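Local structure of heroin esterase (Rhodococcus sp., 1LZL) at residues I154-Q159 with G168-A173; T252-M257 with I267-R272; S279-S284 with A305-T310. The protein probably hydrolyses acetyl esters, heroin probably among them, and has the alpha/beta hydrolase fold. One frame throughout, in Å; residues are numbered along the deposited sequence.

Contacts 1 and 2 pack helices 161-176 and 263-275 on one face of the same mixed sheet, whereas contact 3 brings helix 299-315 to the other face. Centres lie about 14 Å apart for contacts 1 and 2, 10 Å for contacts 2 and 3, and 16 Å for contacts 1 and 3. L171 CD1 packs 3.7 Å from Y269 OH, joining the first two. Y253 OH, 2.6 Å from E307 OE2, and T256 OG1, 2.7 Å from S284 OG, probably hydrogen-bond contact 2 to contact 3. The likely triad, S160, D260 and H290, sits in turns and loops following strands 153-159, 252-257 and 280-285, respectively.

Contact 1. Residues I154-Q159 with G168-A173; sequences IAVGGQ and GTVLKA. Unlike the reference sequence in segment 154-159: Q159 (reference Glu).
V156 and V170 make the tight part of this contact, through a single methyl that meets a whole isopropyl group. V170 CG2 lies 3.6 Å from V156 CB and 3.8 Å from V156 CG1, and V156 CG2 stands farther from the same methyl at 4.2 Å. The methyl therefore rests against the branch point and leans to the CG1 side. V156 points to the helix, and its chi1 of 177°, with CG1 anti to the backbone N, decides how its two methyls flank that of V170; the two side chains slide past each other in opposite directions. V156 CA and V170 CA, the nearest pair, are 7.0 Å apart.

The looser part is at T169, whose CG2 comes only to 4.4 Å from V156 CG1. The T169 side chain also touches V130 and C133 of helix 128-142, and its hydroxyl is turned back to the helix itself, where OG1 is hydrogen-bonded to L165 O. Farther round the helix, partly exposed K172 leaves the sheet and has a cation-pi partner in Y237.

Strand 153-159 lies between strands 79-85 and 183-187 of the alpha/beta hydrolase sheet, and helix 161-176 is the crossover of the beta-alpha-beta unit that leads from it to strand 183-187. V170 also touches Q184 of that next strand. G158 belongs to a GxSxG pattern consistent with a nucleophile elbow, so the strand and helix meeting here probably flank the catalytic serine. Only 110 Å² is buried between the segments and no hydrogen bond crosses. With all three touching residues buried, this implies that apolar burial and van der Waals contact, not directional bonds, hold these two segments together.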
loop_
_atom_site.group_PDB
_atom_site.type_symbol
_atom_site.label_atom_id
_atom_site.label_comp_id
_atom_site.label_asym_id
_atom_site.label_seq_id
_atom_site.Cartn_x
_atom_site.Cartn_y
_atom_site.Cartn_z
ATOM N N ILE A 154 4.760 -15.771 2.611
ATOM C CA ILE A 154 4.649 -14.378 3.035
ATOM C C ILE A 154 4.300 -13.533 1.809
ATOM O O ILE A 154 5.017 -13.601 0.805
ATOM C CB ILE A 154 5.969 -13.877 3.646
ATOM C CG1 ILE A 154 6.385 -14.749 4.848
ATOM C CG2 ILE A 154 5.889 -12.389 3.999
ATOM C CD1 ILE A 154 7.820 -14.484 5.272
ATOM N N ALA A 155 3.230 -12.767 1.924
ATOM C CA ALA A 155 2.899 -11.747 0.919
ATOM C C ALA A 155 3.320 -10.370 1.447
ATOM O O ALA A 155 3.209 -10.163 2.658
ATOM C CB ALA A 155 1.422 -11.731 0.535
ATOM N N VAL A 156 3.713 -9.443 0.607
ATOM C CA VAL A 156 3.960 -8.047 1.004
ATOM C C VAL A 156 3.014 -7.211 0.160
ATOM O O VAL A 156 2.979 -7.407 -1.077
ATOM C CB VAL A 156 5.413 -7.634 0.804
ATOM C CG1 VAL A 156 5.570 -6.153 1.179
ATOM C CG2 VAL A 156 6.329 -8.499 1.676
ATOM N N GLY A 157 2.263 -6.307 0.777
ATOM C CA GLY A 157 1.318 -5.513 0.005
ATOM C C GLY A 157 1.037 -4.185 0.635
ATOM O O GLY A 157 1.349 -3.947 1.818
ATOM N N GLY A 158 0.422 -3.264 -0.107
ATOM C CA GLY A 158 0.014 -2.009 0.504
ATOM C C GLY A 158 -0.803 -1.201 -0.501
ATOM O O GLY A 158 -0.923 -1.600 -1.657
ATOM N N GLN A 159 -1.345 -0.079 -0.021
ATOM C CA GLN A 159 -2.156 0.789 -0.856
ATOM C C GLN A 159 -1.487 2.152 -0.999
ATOM O O GLN A 159 -0.984 2.675 0.019
ATOM C CB GLN A 159 -3.557 0.980 -0.201
ATOM C CG GLN A 159 -4.530 1.819 -1.008
ATOM C CD GLN A 159 -5.943 1.865 -0.469
ATOM O OE1 GLN A 159 -6.928 1.949 -1.202
ATOM N NE2 GLN A 159 -6.084 1.817 0.854
ATOM N N GLY A 168 9.047 -1.204 -2.728
ATOM C CA GLY A 168 10.417 -0.973 -2.333
ATOM C C GLY A 168 10.935 -2.027 -1.373
ATOM O O GLY A 168 12.118 -2.465 -1.488
ATOM N N THR A 169 10.076 -2.432 -0.438
ATOM C CA THR A 169 10.410 -3.513 0.477
ATOM C C THR A 169 10.631 -4.823 -0.277
ATOM O O THR A 169 11.557 -5.591 0.077
ATOM C CB THR A 169 9.269 -3.687 1.498
ATOM O OG1 THR A 169 9.221 -2.446 2.258
ATOM C CG2 THR A 169 9.583 -4.817 2.459
ATOM N N VAL A 170 9.842 -5.105 -1.290
ATOM C CA VAL A 170 9.994 -6.340 -2.078
ATOM C C VAL A 170 11.257 -6.286 -2.918
ATOM O O VAL A 170 11.964 -7.318 -2.974
ATOM C CB VAL A 170 8.726 -6.585 -2.911
ATOM C CG1 VAL A 170 8.959 -7.672 -3.979
ATOM C CG2 VAL A 170 7.559 -6.959 -1.997
ATOM N N LEU A 171 11.625 -5.157 -3.486
ATOM C CA LEU A 171 12.910 -4.985 -4.156
ATOM C C LEU A 171 14.045 -5.250 -3.161
ATOM O O LEU A 171 14.982 -5.996 -3.485
ATOM C CB LEU A 171 13.094 -3.601 -4.784
ATOM C CG LEU A 171 12.325 -3.469 -6.106
ATOM C CD1 LEU A 171 12.086 -1.992 -6.401
ATOM C CD2 LEU A 171 13.115 -4.167 -7.219
ATOM N N LYS A 172 13.958 -4.641 -1.972
ATOM C CA LYS A 172 15.003 -4.790 -0.962
ATOM C C LYS A 172 15.119 -6.230 -0.530
ATOM O O LYS A 172 16.254 -6.767 -0.381
ATOM C CB LYS A 172 14.683 -3.856 0.231
ATOM C CG LYS A 172 15.818 -3.913 1.268
ATOM C CD LYS A 172 15.717 -2.682 2.178
ATOM C CE LYS A 172 16.351 -1.491 1.442
ATOM N NZ LYS A 172 17.742 -1.173 1.919
ATOM N N ALA A 173 14.018 -6.942 -0.352
ATOM C CA ALA A 173 14.006 -8.354 0.071
ATOM C C ALA A 173 14.702 -9.226 -0.969
ATOM O O ALA A 173 15.542 -10.073 -0.620
ATOM C CB ALA A 173 12.586 -8.829 0.377
#

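Contact 2. Residues T252-M257 with I267-R272; sequences TYLSTM and IEYALR
L254 and A270 have CA atoms 6.6 Å apart, and the axes of segments 252-257 and 267-272 pass 8.9 Å from each other with N-to-C directions 155° apart, hence roughly antiparallel. This is the strand-and-helix half of a beta-alpha-beta unit of the alpha/beta hydrolase fold, which continues into strand 280-285. No hydrogen bond crosses the interface, and its 192 Å² come almost wholly from L254, T256, I267, Y269 and A270.

L254 makes the middle of the contact through one methyl, CD1. With CG anti to the backbone N (chi1 -163°), the side chain reaches over to the helix, and CD1 is 4.2 Å from A270 CB and 4.1 Å from A270 N. The same methyl lies 4.2 Å from Y269 CD2, at the edge of the tyrosine ring and near its plane, rather than over a face; the two side chains cross at about a right angle. A270 also touches L282, so the helix bears on two adjacent strands.

Toward the C-terminal end of the strand, T256 meets partly exposed I267. The T256 hydroxyl sits between the backbone N and the carbonyl carbon (chi1 59°) and has a hydrogen-bond partner in S284 OG. Toward I267, OG1 has apolar neighbours, CG1 nearest at 3.8 Å, while on the other branch T256 CG2 stops 3.9 Å from I267 N.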
loop_
_atom_site.group_PDB
_atom_site.type_symbol
_atom_site.label_atom_id
_atom_site.label_comp_id
_atom_site.label_asym_id
_atom_site.label_seq_id
_atom_site.Cartn_x
_atom_site.Cartn_y
_atom_site.Cartn_z
ATOM N N THR A 252 2.709 -10.939 -8.787
ATOM C CA THR A 252 2.211 -9.649 -8.319
ATOM C C THR A 252 0.794 -9.383 -8.782
ATOM O O THR A 252 0.439 -9.763 -9.896
ATOM C CB THR A 252 3.131 -8.571 -8.918
ATOM O OG1 THR A 252 4.443 -8.758 -8.353
ATOM C CG2 THR A 252 2.697 -7.124 -8.598
ATOM N N TYR A 253 0.014 -8.704 -7.965
ATOM C CA TYR A 253 -1.279 -8.167 -8.323
ATOM C C TYR A 253 -1.093 -6.646 -8.288
ATOM O O TYR A 253 -0.562 -6.150 -7.271
ATOM C CB TYR A 253 -2.380 -8.590 -7.346
ATOM C CG TYR A 253 -3.726 -7.944 -7.660
ATOM C CD1 TYR A 253 -4.108 -6.720 -7.120
ATOM C CD2 TYR A 253 -4.604 -8.571 -8.550
ATOM C CE1 TYR A 253 -5.317 -6.133 -7.422
ATOM C CE2 TYR A 253 -5.858 -8.017 -8.870
ATOM C CZ TYR A 253 -6.180 -6.795 -8.293
ATOM O OH TYR A 253 -7.383 -6.169 -8.549
ATOM N N LEU A 254 -1.539 -5.912 -9.295
ATOM C CA LEU A 254 -1.441 -4.435 -9.268
ATOM C C LEU A 254 -2.736 -3.856 -9.792
ATOM O O LEU A 254 -3.157 -4.219 -10.912
ATOM C CB LEU A 254 -0.243 -3.968 -10.110
ATOM C CG LEU A 254 0.231 -2.539 -9.847
ATOM C CD1 LEU A 254 1.687 -2.359 -10.212
ATOM C CD2 LEU A 254 -0.610 -1.515 -10.631
ATOM N N SER A 255 -3.416 -3.013 -9.034
ATOM C CA SER A 255 -4.622 -2.344 -9.502
ATOM C C SER A 255 -4.391 -0.845 -9.611
ATOM O O SER A 255 -3.650 -0.211 -8.850
ATOM C CB SER A 255 -5.823 -2.630 -8.579
ATOM O OG SER A 255 -5.504 -2.145 -7.257
ATOM N N THR A 256 -5.054 -0.231 -10.596
ATOM C CA THR A 256 -5.056 1.217 -10.805
ATOM C C THR A 256 -6.491 1.666 -11.042
ATOM O O THR A 256 -7.431 0.901 -11.330
ATOM C CB THR A 256 -4.160 1.594 -12.009
ATOM O OG1 THR A 256 -4.655 0.927 -13.187
ATOM C CG2 THR A 256 -2.712 1.170 -11.789
ATOM N N MET A 257 -6.708 2.981 -10.896
ATOM C CA MET A 257 -8.003 3.621 -11.054
ATOM C C MET A 257 -7.940 4.617 -12.203
ATOM O O MET A 257 -6.904 5.199 -12.461
ATOM C CB MET A 257 -8.426 4.305 -9.762
ATOM C CG MET A 257 -8.417 3.380 -8.559
ATOM S SD MET A 257 -9.681 2.105 -8.602
ATOM C CE MET A 257 -8.799 0.652 -8.097
ATOM N N ILE A 267 0.362 1.074 -14.219
ATOM C CA ILE A 267 0.304 0.226 -15.426
ATOM C C ILE A 267 1.710 0.013 -15.975
ATOM O O ILE A 267 2.033 -1.118 -16.337
ATOM C CB ILE A 267 -0.622 0.882 -16.486
ATOM C CG1 ILE A 267 -2.054 0.958 -15.993
ATOM C CG2 ILE A 267 -0.547 0.156 -17.833
ATOM C CD1 ILE A 267 -3.016 1.752 -16.856
ATOM N N GLU A 268 2.540 1.067 -16.018
ATOM C CA GLU A 268 3.892 0.877 -16.548
ATOM C C GLU A 268 4.732 -0.067 -15.720
ATOM O O GLU A 268 5.498 -0.852 -16.260
ATOM C CB GLU A 268 4.629 2.257 -16.622
ATOM C CG GLU A 268 4.061 3.113 -17.736
ATOM C CD GLU A 268 4.658 4.512 -17.846
ATOM O OE1 GLU A 268 5.564 4.874 -17.028
ATOM O OE2 GLU A 268 4.202 5.247 -18.751
ATOM N N TYR A 269 4.584 -0.004 -14.396
ATOM C CA TYR A 269 5.379 -0.935 -13.560
ATOM C C TYR A 269 4.930 -2.360 -13.782
ATOM O O TYR A 269 5.728 -3.301 -13.894
ATOM C CB TYR A 269 5.221 -0.558 -12.106
ATOM C CG TYR A 269 6.235 -1.150 -11.146
ATOM C CD1 TYR A 269 7.564 -0.765 -11.222
ATOM C CD2 TYR A 269 5.862 -2.082 -10.154
ATOM C CE1 TYR A 269 8.501 -1.293 -10.347
ATOM C CE2 TYR A 269 6.796 -2.603 -9.258
ATOM C CZ TYR A 269 8.122 -2.184 -9.381
ATOM O OH TYR A 269 9.073 -2.701 -8.502
ATOM N N ALA A 270 3.601 -2.583 -13.858
ATOM C CA ALA A 270 3.061 -3.907 -14.114
ATOM C C ALA A 270 3.560 -4.449 -15.453
ATOM O O ALA A 270 3.931 -5.637 -15.555
ATOM C CB ALA A 270 1.533 -3.878 -14.122
ATOM N N LEU A 271 3.548 -3.584 -16.468
ATOM C CA LEU A 271 4.022 -4.021 -17.787
ATOM C C LEU A 271 5.485 -4.400 -17.719
ATOM O O LEU A 271 5.899 -5.427 -18.259
ATOM C CB LEU A 271 3.721 -2.914 -18.824
ATOM C CG LEU A 271 4.272 -3.186 -20.222
ATOM C CD1 LEU A 271 3.638 -4.439 -20.808
ATOM C CD2 LEU A 271 4.062 -1.947 -21.125
ATOM N N ARG A 272 6.333 -3.605 -17.042
ATOM C CA ARG A 272 7.743 -3.941 -16.959
ATOM C C ARG A 272 7.957 -5.179 -16.119
ATOM O O ARG A 272 8.850 -5.986 -16.426
ATOM C CB ARG A 272 8.498 -2.753 -16.383
ATOM C CG ARG A 272 8.539 -1.625 -17.418
ATOM C CD ARG A 272 9.045 -0.332 -16.773
ATOM N NE ARG A 272 10.235 -0.633 -16.085
ATOM C CZ ARG A 272 11.035 -0.474 -15.095
ATOM N NH1 ARG A 272 10.759 0.360 -14.109
ATOM N NH2 ARG A 272 12.147 -1.204 -15.144
#

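Contact 3. Residues S279-S284 with A305-T310; sequences SVELHS and AAEALT. Unlike the reference sequence in segment 305-310: E307 (reference Lys), A308 (reference Pro), L309 (reference His), T310 (reference Cys).
H283 and E307 are brought together by first torsions that place CG anti to the backbone N on both residues, with chi1 -160° on the histidine. E307 continues extended beyond CG, which lets its carboxylate span the distance from the helix to the strand even though H283 CA and E307 CA are 9.7 Å apart.

The bond that results runs from H283 ND1 to E307 OE2, 2.6 Å long and with an N-H...O angle of 163°, hence short and nearly straight. The acceptor lies almost in the imidazole plane and offers its syn lone pair, the one on the side of the other carboxylate oxygen. Ring and carboxylate are correspondingly close to coplanar, their planes 27° apart. E307 CD and OE2 both lie at the edge of the ring, near its plane. OE2 is gripped a second time, by Y253 OH of the adjoining strand, and the two bonds probably hold that oxygen in place.

A second carboxylate comes close from the strand. E281 approaches E307 from the opposite direction, with E281 OE2 3.7 Å from E307 CD and 3.8 Å from E307 OE2. Like charges at that separation would probably raise the proton affinity of E281 in particular, while the bonds to H283 and Y253 would favour an ionised E307. E281, H283 and E307 are all partly exposed, so solvent may also screen the pair.

H283 is additionally stacked on F285, and both E281 and H283 touch Y253. The contact thus ties the outermost strand, 280-285, to helix 299-315 on the face turned from helix 263-275, whose A270 meets L282; on helix 299-315 itself, L309 packs against helix 99-109.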
loop_
_atom_site.group_PDB
_atom_site.type_symbol
_atom_site.label_atom_id
_atom_site.label_comp_id
_atom_site.label_asym_id
_atom_site.label_seq_id
_atom_site.Cartn_x
_atom_site.Cartn_y
_atom_site.Cartn_z
ATOM N N SER A 279 5.051 -13.127 -13.099
ATOM C CA SER A 279 3.624 -13.375 -13.249
ATOM C C SER A 279 2.866 -12.173 -12.645
ATOM O O SER A 279 3.055 -11.895 -11.443
ATOM C CB SER A 279 3.190 -14.670 -12.602
ATOM O OG SER A 279 1.798 -14.909 -12.779
ATOM N N VAL A 280 2.051 -11.498 -13.452
ATOM C CA VAL A 280 1.338 -10.313 -12.949
ATOM C C VAL A 280 -0.139 -10.368 -13.337
ATOM O O VAL A 280 -0.479 -10.739 -14.461
ATOM C CB VAL A 280 1.954 -9.022 -13.493
ATOM C CG1 VAL A 280 1.276 -7.766 -12.902
ATOM C CG2 VAL A 280 3.448 -8.955 -13.219
ATOM N N GLU A 281 -1.001 -9.962 -12.420
ATOM C CA GLU A 281 -2.378 -9.581 -12.710
ATOM C C GLU A 281 -2.415 -8.061 -12.604
ATOM O O GLU A 281 -2.069 -7.508 -11.559
ATOM C CB GLU A 281 -3.363 -10.174 -11.696
ATOM C CG GLU A 281 -4.799 -9.789 -12.018
ATOM C CD GLU A 281 -5.847 -10.637 -11.343
ATOM O OE1 GLU A 281 -5.509 -11.496 -10.468
ATOM O OE2 GLU A 281 -7.014 -10.463 -11.662
ATOM N N LEU A 282 -2.804 -7.434 -13.702
ATOM C CA LEU A 282 -2.932 -5.981 -13.772
ATOM C C LEU A 282 -4.404 -5.637 -14.005
ATOM O O LEU A 282 -5.014 -6.225 -14.907
ATOM C CB LEU A 282 -2.085 -5.388 -14.918
ATOM C CG LEU A 282 -2.391 -3.913 -15.263
ATOM C CD1 LEU A 282 -2.091 -2.975 -14.091
ATOM C CD2 LEU A 282 -1.567 -3.547 -16.496
ATOM N N HIS A 283 -5.008 -4.777 -13.203
ATOM C CA HIS A 283 -6.391 -4.390 -13.438
ATOM C C HIS A 283 -6.555 -2.895 -13.228
ATOM O O HIS A 283 -6.391 -2.420 -12.090
ATOM C CB HIS A 283 -7.277 -5.191 -12.491
ATOM C CG HIS A 283 -8.703 -5.246 -12.956
ATOM N ND1 HIS A 283 -9.600 -6.127 -12.380
ATOM C CD2 HIS A 283 -9.370 -4.571 -13.904
ATOM C CE1 HIS A 283 -10.772 -5.967 -12.973
ATOM N NE2 HIS A 283 -10.681 -5.031 -13.919
ATOM N N SER A 284 -6.832 -2.184 -14.330
ATOM C CA SER A 284 -7.225 -0.762 -14.231
ATOM C C SER A 284 -8.733 -0.722 -14.306
ATOM O O SER A 284 -9.362 -1.160 -15.291
ATOM C CB SER A 284 -6.581 0.028 -15.343
ATOM O OG SER A 284 -6.541 1.450 -15.100
ATOM N N ALA A 305 -12.821 -5.328 -4.446
ATOM C CA ALA A 305 -12.569 -5.994 -3.153
ATOM C C ALA A 305 -12.595 -7.501 -3.216
ATOM O O ALA A 305 -11.775 -8.212 -2.621
ATOM C CB ALA A 305 -13.587 -5.475 -2.113
ATOM N N ALA A 306 -13.581 -8.020 -3.956
ATOM C CA ALA A 306 -13.651 -9.487 -4.122
ATOM C C ALA A 306 -12.427 -10.007 -4.838
ATOM O O ALA A 306 -11.854 -11.050 -4.503
ATOM C CB ALA A 306 -14.930 -9.852 -4.856
ATOM N N GLU A 307 -12.011 -9.254 -5.875
ATOM C CA GLU A 307 -10.841 -9.719 -6.630
ATOM C C GLU A 307 -9.581 -9.630 -5.806
ATOM O O GLU A 307 -8.689 -10.465 -5.931
ATOM C CB GLU A 307 -10.692 -8.840 -7.866
ATOM C CG GLU A 307 -9.498 -9.182 -8.764
ATOM C CD GLU A 307 -9.626 -8.404 -10.067
ATOM O OE1 GLU A 307 -10.508 -8.725 -10.912
ATOM O OE2 GLU A 307 -8.857 -7.447 -10.262
ATOM N N ALA A 308 -9.473 -8.648 -4.925
ATOM C CA ALA A 308 -8.289 -8.532 -4.061
ATOM C C ALA A 308 -8.169 -9.792 -3.205
ATOM O O ALA A 308 -7.105 -10.366 -3.067
ATOM C CB ALA A 308 -8.342 -7.290 -3.203
ATOM N N LEU A 309 -9.291 -10.248 -2.634
ATOM C CA LEU A 309 -9.231 -11.472 -1.812
ATOM C C LEU A 309 -8.899 -12.711 -2.649
ATOM O O LEU A 309 -8.094 -13.534 -2.219
ATOM C CB LEU A 309 -10.575 -11.653 -1.111
ATOM C CG LEU A 309 -10.914 -10.678 0.014
ATOM C CD1 LEU A 309 -12.275 -11.083 0.595
ATOM C CD2 LEU A 309 -9.872 -10.637 1.122
ATOM N N THR A 310 -9.521 -12.799 -3.830
ATOM C CA THR A 310 -9.205 -13.895 -4.747
ATOM C C THR A 310 -7.710 -13.906 -5.079
ATOM O O THR A 310 -7.014 -14.931 -5.065
ATOM C CB THR A 310 -10.043 -13.813 -6.023
ATOM O OG1 THR A 310 -11.407 -14.115 -5.651
ATOM C CG2 THR A 310 -9.649 -14.885 -7.011
#